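Local coordinates for SH2 domain-containing protein 3C (Homo sapiens, PDB 3T6G) that acts as an adapter in integrin-mediated adhesion and migration, its closed C-terminal Cdc25-homology domain binding BCAR1 but incapable of canonical exchange-factor function, at residues 118-124 and 313-317; 132-136 and 180-185; 44-48 and 270-276. The protein carries 2 engineered substitutions. All blocks are in the same frame, centred on the assembly; numbering follows the deposited sequence.

Contact 1: residues 118-124 and 313-317; sequences TGSAEER and KLEPA
A buried salt bridge between R124 and E315 ties the first turn of helix 121-140 to the first residue beyond helix 296-314, at one end of the all-helical Cdc25-homology (Ras-GEF) domain. NH2 of R124 reaches OE2 of E315 at 2.8 Å, with an N-H...O angle of 149°. It comes to the anti side, out of the carboxylate plane, and the two flat groups are turned 46° against each other; a single N-H makes the bond. The arginine chain is bent at chi2 and again at chi3 (-53°), which folds the guanidinium back across its own helix turn: CA of A121 lies 3.4 Å above one face. L314 covers the opposite face, its CG lying 3.6 Å from NH1 of R124. The same leucine turns CD1 toward T118, whose CG2 meets it at 3.5 Å with the two side chains roughly perpendicular. S120 is the N-cap of helix 121-140, its OG accepting a weak bond from the backbone N of E123. E315 has further partners in T166, which bonds OE2 as well as NE of R124, and in the backbone N of Q165, which bonds OE1. The ion pair sits where the start of helix 121-140, the end of helix 296-314 and the first turn of helix 164-173 converge, with A121 packed on Q165 and T169.

Contact 2: residues 132-136 and 180-185; sequences IQLAA and LYEKKL
I132 and Y181 mark the closest backbone level, their CA atoms 6.7 Å apart, where the segments 132-136 and 180-185 run side by side, their axes approaching to 11.0 Å and only 19° from parallel. The second helix contains a wider pi-type turn: L180 O accepts from both K184 N and L185 N, and the five-residue step brings L180 and L185 to the same face, toward helix 121-140. CD1 of L185 settles against the backbone there, 4.0 Å from O of I132, and also lies beside the methyls of A135 and A136. This parallel pair belongs to the helical core of the Cdc25-homology domain, where L155 of helix 145-155 packs on both I132 and Y181, and M152 on Y181. I132 lies across the base of the Y181 side chain, its CG1 4.0 Å from CD1 of the ring, which it approaches obliquely. CG2 of I132 lies 4.2 Å from CD1 of L185 and near CD2 of L180. Shortened to an alanine here, the side chain would lose both branches, which would probably open a gap beside the Y181 ring and L185. With its CG swung opposite the backbone N (chi1 -174°), L180 lays CD2 over the small A136, 3.6 Å from its CB.

Contact 3: residues 44-48 and 270-276; sequences LLAEV and RPELLEV
V276 meets L44 and L45 with a different methyl for each: its CG2 lies 3.6 Å from CD1 of L44, and its CG1 lies 4.0 Å from CD2 of L45. The split follows from the valine torsion (chi1 170°), which sets CG1 anti to the backbone N and CG2 beside it. One turn earlier, L273 continues the apolar strip, its CD1 touching CG1 of V48 at 4.0 Å while its CD2 lies near the carbonyl oxygen of L44. The contact thereby fastens the end of helix 35-46 and the residues that follow it to the short helix 271-276 of the all-helical Cdc25-homology domain. L53 of helix 50-64 backs both V48 and L273, and M109 of helix 93-115 packs on V276. Farther out the surroundings turn polar. E272 crosses the tip of L44 at about a right angle, and L44 CD2 rests 3.5 Å from OE1 of E272 and also against its CB. R270, extended from CG to NE, reaches back past V48, whose CG2 lies 4.1 Å above one face of the guanidinium, displaced toward its rim. At the edge of that group, NH1 of R270 forms a long salt bridge of 3.5 Å with OE1 of E47. The carboxylate and guanidinium planes stand 62° apart. E272 OE1 is 5.4 Å from OE2 of E47, a like charge that the arginine is likely to offset in part. At its other end R270 is held by its backbone N, bonded to NE2 of H56 in helix 50-64.

How the contacts relate
Following the chain from the N terminus, residues 44-48 come first and meet 270-276 to close contact 3. Before that, 118-124 opens contact 1, which closes only at 313-317, near the C-terminal end; contacts 1 and 3 therefore cross. Contact 2, between 132-136 and 180-185, is nested inside both of these loops. Helix 121-140 serves contacts 1 and 2, and the centres of the two contacts lie about 21 Å apart. No two contacts touch. Contact 3 ties the early helix 35-46 to the late helix 271-276, contact 1 brings the end of helix 296-314 to the start of helix 121-140, and contact 2 joins that helix to helix 175-193.

Contact 1: residues 118-124 and 313-317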
loop_
_atom_site.group_PDB
_atom_site.type_symbol
_atom_site.label_atom_id
_atom_site.label_comp_id
_atom_site.label_asym_id
_atom_site.label_seq_id
_atom_site.Cartn_x
_atom_site.Cartn_y
_atom_site.Cartn_z
ATOM N N THR A 118 25.273 -4.798 18.067
ATOM C CA THR A 118 25.448 -5.114 19.473
ATOM C C THR A 118 26.689 -4.478 20.100
ATOM O O THR A 118 27.009 -4.763 21.238
ATOM C CB THR A 118 25.527 -6.638 19.695
ATOM O OG1 THR A 118 26.534 -7.191 18.834
ATOM C CG2 THR A 118 24.181 -7.297 19.404
ATOM N N GLY A 119 27.384 -3.623 19.365
ATOM C CA GLY A 119 28.615 -3.054 19.875
ATOM C C GLY A 119 28.350 -2.257 21.131
ATOM O O GLY A 119 28.985 -2.467 22.171
ATOM N N SER A 120 27.388 -1.347 21.035
ATOM C CA SER A 120 27.056 -0.481 22.152
ATOM C C SER A 120 25.920 0.431 21.742
ATOM O O SER A 120 25.662 0.609 20.559
ATOM C CB SER A 120 28.273 0.352 22.564
ATOM O OG SER A 120 28.645 1.266 21.545
ATOM N N ALA A 121 25.240 1.006 22.721
ATOM C CA ALA A 121 24.158 1.927 22.435
ATOM C C ALA A 121 24.701 3.037 21.553
ATOM O O ALA A 121 23.983 3.610 20.740
ATOM C CB ALA A 121 23.580 2.488 23.727
ATOM N N GLU A 122 25.984 3.330 21.702
ATOM C CA GLU A 122 26.602 4.423 20.949
ATOM C C GLU A 122 26.765 4.145 19.436
ATOM O O GLU A 122 26.495 5.020 18.612
ATOM C CB GLU A 122 27.937 4.769 21.575
ATOM C CG GLU A 122 28.439 6.150 21.258
ATOM C CD GLU A 122 29.685 6.486 22.065
ATOM O OE1 GLU A 122 30.794 6.194 21.555
ATOM O OE2 GLU A 122 29.540 7.012 23.205
ATOM N N GLU A 123 27.214 2.941 19.076
ATOM C CA GLU A 123 27.213 2.522 17.667
ATOM C C GLU A 123 25.803 2.418 17.114
ATOM O O GLU A 123 25.519 2.903 16.008
ATOM C CB GLU A 123 27.868 1.154 17.492
ATOM C CG GLU A 123 29.370 1.146 17.597
ATOM C CD GLU A 123 29.918 -0.261 17.544
ATOM O OE1 GLU A 123 29.475 -1.038 16.651
ATOM O OE2 GLU A 123 30.770 -0.588 18.413
ATOM N N ARG A 124 24.938 1.743 17.875
ATOM C CA ARG A 124 23.532 1.628 17.529
ATOM C C ARG A 124 22.880 2.982 17.250
ATOM O O ARG A 124 22.159 3.122 16.261
ATOM C CB ARG A 124 22.782 0.928 18.636
ATOM C CG ARG A 124 22.608 -0.538 18.414
ATOM C CD ARG A 124 21.279 -0.946 18.997
ATOM N NE ARG A 124 21.181 -0.498 20.372
ATOM C CZ ARG A 124 21.936 -0.985 21.351
ATOM N NH1 ARG A 124 22.826 -1.933 21.082
ATOM N NH2 ARG A 124 21.790 -0.537 22.595
ATOM N N LYS A 313 17.654 -8.332 25.346
ATOM C CA LYS A 313 19.033 -8.751 25.584
ATOM C C LYS A 313 19.932 -7.548 25.451
ATOM O O LYS A 313 20.874 -7.363 26.224
ATOM C CB LYS A 313 19.470 -9.794 24.561
ATOM C CG LYS A 313 18.846 -11.162 24.749
ATOM C CD LYS A 313 19.783 -12.119 25.491
ATOM C CE LYS A 313 19.194 -13.533 25.531
ATOM N NZ LYS A 313 20.123 -14.542 26.115
ATOM N N LEU A 314 19.639 -6.734 24.445
ATOM C CA LEU A 314 20.412 -5.534 24.195
ATOM C C LEU A 314 20.270 -4.559 25.356
ATOM O O LEU A 314 21.240 -4.279 26.056
ATOM C CB LEU A 314 19.961 -4.885 22.894
ATOM C CG LEU A 314 20.986 -4.895 21.770
ATOM C CD1 LEU A 314 21.847 -6.145 21.810
ATOM C CD2 LEU A 314 20.278 -4.766 20.444
ATOM N N GLU A 315 19.061 -4.043 25.552
ATOM C CA GLU A 315 18.779 -3.152 26.679
ATOM C C GLU A 315 17.667 -3.731 27.554
ATOM O O GLU A 315 16.496 -3.460 27.321
ATOM C CB GLU A 315 18.411 -1.742 26.188
ATOM C CG GLU A 315 19.393 -1.179 25.157
ATOM C CD GLU A 315 19.097 0.263 24.771
ATOM O OE1 GLU A 315 18.399 0.953 25.542
ATOM O OE2 GLU A 315 19.568 0.704 23.693
ATOM N N PRO A 316 18.042 -4.527 28.574
ATOM C CA PRO A 316 17.103 -5.190 29.492
ATOM C C PRO A 316 16.165 -4.216 30.205
ATOM O O PRO A 316 16.576 -3.092 30.523
ATOM C CB PRO A 316 18.028 -5.859 30.513
ATOM C CG PRO A 316 19.313 -6.082 29.753
ATOM C CD PRO A 316 19.444 -4.853 28.901
ATOM N N ALA A 317 14.931 -4.665 30.455
ATOM C CA ALA A 317 13.884 -3.848 31.081
ATOM C C ALA A 317 13.894 -3.853 32.621
ATOM O O ALA A 317 13.828 -2.796 33.240
ATOM C CB ALA A 317 12.511 -4.279 30.565
#

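Contact 2: residues 132-136 and 180-185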
loop_
_atom_site.group_PDB
_atom_site.type_symbol
_atom_site.label_atom_id
_atom_site.label_comp_id
_atom_site.label_asym_id
_atom_site.label_seq_id
_atom_site.Cartn_x
_atom_site.Cartn_y
_atom_site.Cartn_z
ATOM N N ILE A 132 17.341 6.924 9.933
ATOM C CA ILE A 132 16.595 8.175 9.792
ATOM C C ILE A 132 17.004 8.981 8.559
ATOM O O ILE A 132 16.151 9.509 7.847
ATOM C CB ILE A 132 16.736 9.048 11.082
ATOM C CG1 ILE A 132 15.906 8.446 12.212
ATOM C CG2 ILE A 132 16.323 10.513 10.852
ATOM C CD1 ILE A 132 16.442 8.801 13.586
ATOM N N GLN A 133 18.306 9.095 8.322
ATOM C CA GLN A 133 18.804 9.702 7.097
ATOM C C GLN A 133 18.237 8.956 5.868
ATOM O O GLN A 133 17.803 9.582 4.898
ATOM C CB GLN A 133 20.338 9.697 7.080
ATOM C CG GLN A 133 21.018 10.671 8.079
ATOM O OE1 GLN A 133 23.221 9.725 7.719
ATOM N NE2 GLN A 133 23.068 11.963 7.854
ATOM N N LEU A 134 18.223 7.626 5.910
ATOM C CA LEU A 134 17.601 6.872 4.827
ATOM C C LEU A 134 16.131 7.282 4.643
ATOM O O LEU A 134 15.673 7.485 3.516
ATOM C CB LEU A 134 17.703 5.354 5.040
ATOM C CG LEU A 134 16.910 4.526 4.009
ATOM C CD1 LEU A 134 17.167 5.031 2.588
ATOM C CD2 LEU A 134 17.172 3.003 4.097
ATOM N N ALA A 135 15.389 7.405 5.741
ATOM C CA ALA A 135 13.986 7.787 5.634
ATOM C C ALA A 135 13.835 9.214 5.124
ATOM O O ALA A 135 12.914 9.509 4.365
ATOM C CB ALA A 135 13.258 7.601 6.948
ATOM N N ALA A 136 14.741 10.102 5.518
ATOM C CA ALA A 136 14.668 11.472 5.024
ATOM C C ALA A 136 14.984 11.517 3.528
ATOM O O ALA A 136 14.390 12.293 2.782
ATOM C CB ALA A 136 15.597 12.429 5.836
ATOM N N LEU A 180 14.807 15.929 13.441
ATOM C CA LEU A 180 14.282 15.695 12.115
ATOM C C LEU A 180 13.180 14.626 12.186
ATOM O O LEU A 180 12.066 14.821 11.680
ATOM C CB LEU A 180 15.414 15.265 11.192
ATOM C CG LEU A 180 15.014 15.131 9.725
ATOM C CD1 LEU A 180 14.839 16.516 9.143
ATOM C CD2 LEU A 180 16.045 14.320 8.923
ATOM N N TYR A 181 13.497 13.519 12.855
ATOM C CA TYR A 181 12.574 12.407 13.037
ATOM C C TYR A 181 11.296 12.814 13.775
ATOM O O TYR A 181 10.189 12.589 13.274
ATOM C CB TYR A 181 13.269 11.281 13.795
ATOM C CG TYR A 181 12.411 10.065 13.998
ATOM C CD1 TYR A 181 12.043 9.276 12.932
ATOM C CD2 TYR A 181 11.971 9.698 15.260
ATOM C CE1 TYR A 181 11.245 8.149 13.115
ATOM C CE2 TYR A 181 11.170 8.569 15.453
ATOM C CZ TYR A 181 10.814 7.801 14.375
ATOM O OH TYR A 181 10.032 6.681 14.544
ATOM N N GLU A 182 11.459 13.416 14.960
ATOM C CA GLU A 182 10.333 13.722 15.842
ATOM C C GLU A 182 9.474 14.841 15.309
ATOM O O GLU A 182 8.248 14.843 15.481
ATOM C CB GLU A 182 10.817 14.122 17.240
ATOM C CG GLU A 182 11.228 12.954 18.099
ATOM C CD GLU A 182 10.092 11.977 18.331
ATOM O OE1 GLU A 182 8.949 12.446 18.543
ATOM O OE2 GLU A 182 10.348 10.747 18.302
ATOM N N LYS A 183 10.129 15.804 14.674
ATOM C CA LYS A 183 9.491 17.069 14.352
ATOM C C LYS A 183 9.183 17.256 12.867
ATOM O O LYS A 183 8.436 18.157 12.503
ATOM C CB LYS A 183 10.349 18.230 14.875
ATOM C CG LYS A 183 10.351 18.372 16.404
ATOM C CD LYS A 183 8.999 18.853 16.932
ATOM C CE LYS A 183 9.023 19.082 18.436
ATOM N NZ LYS A 183 7.698 19.553 18.957
ATOM N N LYS A 184 9.757 16.419 12.009
ATOM C CA LYS A 184 9.526 16.566 10.572
ATOM C C LYS A 184 8.927 15.317 9.956
ATOM O O LYS A 184 7.833 15.354 9.403
ATOM C CB LYS A 184 10.821 16.930 9.845
ATOM C CG LYS A 184 11.440 18.251 10.305
ATOM C CD LYS A 184 10.579 19.449 9.936
ATOM C CE LYS A 184 11.116 20.724 10.564
ATOM N NZ LYS A 184 10.082 21.806 10.589
ATOM N N LEU A 185 9.653 14.212 10.072
ATOM C CA LEU A 185 9.290 12.987 9.397
ATOM C C LEU A 185 8.050 12.343 9.957
ATOM O O LEU A 185 7.150 11.957 9.202
ATOM C CB LEU A 185 10.441 11.986 9.468
ATOM C CG LEU A 185 11.714 12.518 8.838
ATOM C CD1 LEU A 185 12.806 11.447 8.839
ATOM C CD2 LEU A 185 11.387 13.011 7.435
#

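Contact 3: residues 44-48 and 270-276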
loop_
_atom_site.group_PDB
_atom_site.type_symbol
_atom_site.label_atom_id
_atom_site.label_comp_id
_atom_site.label_asym_id
_atom_site.label_seq_id
_atom_site.Cartn_x
_atom_site.Cartn_y
_atom_site.Cartn_z
ATOM N N LEU A 44 27.141 -4.797 3.897
ATOM C CA LEU A 44 26.675 -4.201 2.638
ATOM C C LEU A 44 25.937 -2.890 2.855
ATOM O O LEU A 44 26.153 -1.934 2.121
ATOM C CB LEU A 44 25.813 -5.176 1.839
ATOM C CG LEU A 44 26.616 -6.356 1.288
ATOM C CD1 LEU A 44 25.692 -7.496 0.925
ATOM C CD2 LEU A 44 27.506 -5.940 0.102
ATOM N N LEU A 45 25.078 -2.843 3.871
ATOM C CA LEU A 45 24.340 -1.628 4.196
ATOM C C LEU A 45 25.308 -0.546 4.663
ATOM O O LEU A 45 25.219 0.610 4.231
ATOM C CB LEU A 45 23.253 -1.901 5.248
ATOM C CG LEU A 45 22.141 -2.884 4.845
ATOM C CD1 LEU A 45 21.289 -3.371 6.042
ATOM C CD2 LEU A 45 21.273 -2.234 3.774
ATOM N N ALA A 46 26.246 -0.930 5.527
ATOM C CA ALA A 46 27.230 0.017 6.070
ATOM C C ALA A 46 28.153 0.646 5.028
ATOM O O ALA A 46 28.531 1.808 5.168
ATOM C CB ALA A 46 28.061 -0.640 7.157
ATOM N N GLU A 47 28.519 -0.124 4.002
ATOM C CA GLU A 47 29.523 0.299 3.012
ATOM C C GLU A 47 29.157 1.617 2.375
ATOM O O GLU A 47 29.998 2.288 1.788
ATOM C CB GLU A 47 29.669 -0.734 1.878
ATOM C CG GLU A 47 30.491 -1.980 2.204
ATOM C CD GLU A 47 30.521 -3.001 1.059
ATOM O OE1 GLU A 47 30.327 -2.602 -0.117
ATOM O OE2 GLU A 47 30.734 -4.208 1.340
ATOM N N VAL A 48 27.892 1.991 2.468
ATOM C CA VAL A 48 27.420 3.016 1.573
ATOM C C VAL A 48 26.476 4.002 2.260
ATOM O O VAL A 48 25.757 3.650 3.194
ATOM C CB VAL A 48 26.802 2.366 0.310
ATOM C CG1 VAL A 48 25.286 2.209 0.440
ATOM C CG2 VAL A 48 27.159 3.171 -0.910
ATOM N N ARG A 270 24.802 -1.321 -7.488
ATOM C CA ARG A 270 25.628 -2.412 -7.004
ATOM C C ARG A 270 24.743 -3.624 -6.773
ATOM O O ARG A 270 23.981 -3.665 -5.815
ATOM C CB ARG A 270 26.322 -2.041 -5.702
ATOM C CG ARG A 270 26.825 -0.619 -5.644
ATOM C CD ARG A 270 27.272 -0.306 -4.232
ATOM N NE ARG A 270 28.289 0.737 -4.187
ATOM C CZ ARG A 270 29.413 0.625 -3.491
ATOM N NH1 ARG A 270 29.645 -0.481 -2.794
ATOM N NH2 ARG A 270 30.302 1.611 -3.490
ATOM N N PRO A 271 24.834 -4.608 -7.668
ATOM C CA PRO A 271 24.183 -5.914 -7.606
ATOM C C PRO A 271 23.862 -6.413 -6.195
ATOM O O PRO A 271 22.689 -6.702 -5.906
ATOM C CB PRO A 271 25.212 -6.838 -8.271
ATOM C CG PRO A 271 26.242 -5.894 -8.958
ATOM C CD PRO A 271 25.670 -4.504 -8.869
ATOM N N GLU A 272 24.871 -6.515 -5.333
ATOM C CA GLU A 272 24.682 -7.111 -4.005
ATOM C C GLU A 272 23.699 -6.307 -3.184
ATOM O O GLU A 272 22.918 -6.842 -2.398
ATOM C CB GLU A 272 26.003 -7.208 -3.254
ATOM C CG GLU A 272 27.127 -7.865 -4.035
ATOM C CD GLU A 272 28.292 -8.247 -3.139
ATOM O OE1 GLU A 272 29.011 -7.334 -2.675
ATOM O OE2 GLU A 272 28.473 -9.460 -2.885
ATOM N N LEU A 273 23.747 -5.003 -3.383
ATOM C CA LEU A 273 22.876 -4.098 -2.680
ATOM C C LEU A 273 21.455 -4.328 -3.144
ATOM O O LEU A 273 20.542 -4.383 -2.315
ATOM C CB LEU A 273 23.302 -2.661 -2.945
ATOM C CG LEU A 273 23.750 -1.824 -1.756
ATOM C CD1 LEU A 273 23.776 -0.372 -2.186
ATOM C CD2 LEU A 273 22.784 -2.000 -0.596
ATOM N N LEU A 274 21.259 -4.477 -4.458
ATOM C CA LEU A 274 19.919 -4.798 -4.980
ATOM C C LEU A 274 19.460 -6.099 -4.355
ATOM O O LEU A 274 18.330 -6.184 -3.863
ATOM C CB LEU A 274 19.868 -4.890 -6.511
ATOM C CG LEU A 274 20.057 -3.566 -7.256
ATOM C CD1 LEU A 274 19.917 -3.709 -8.753
ATOM C CD2 LEU A 274 19.076 -2.567 -6.765
ATOM N N GLU A 275 20.329 -7.109 -4.314
ATOM C CA GLU A 275 19.888 -8.348 -3.667
ATOM C C GLU A 275 19.315 -8.094 -2.263
ATOM O O GLU A 275 18.237 -8.623 -1.918
ATOM C CB GLU A 275 21.007 -9.361 -3.593
ATOM C CG GLU A 275 20.553 -10.722 -3.135
ATOM C CD GLU A 275 21.460 -11.823 -3.666
ATOM O OE1 GLU A 275 22.253 -11.539 -4.597
ATOM O OE2 GLU A 275 21.390 -12.967 -3.154
ATOM N N VAL A 276 20.025 -7.264 -1.478
ATOM C CA VAL A 276 19.707 -7.021 -0.061
ATOM C C VAL A 276 18.308 -6.440 0.093
ATOM O O VAL A 276 17.581 -6.753 1.029
ATOM C CB VAL A 276 20.763 -6.073 0.589
ATOM C CG1 VAL A 276 20.318 -5.636 1.944
ATOM C CG2 VAL A 276 22.151 -6.763 0.678
#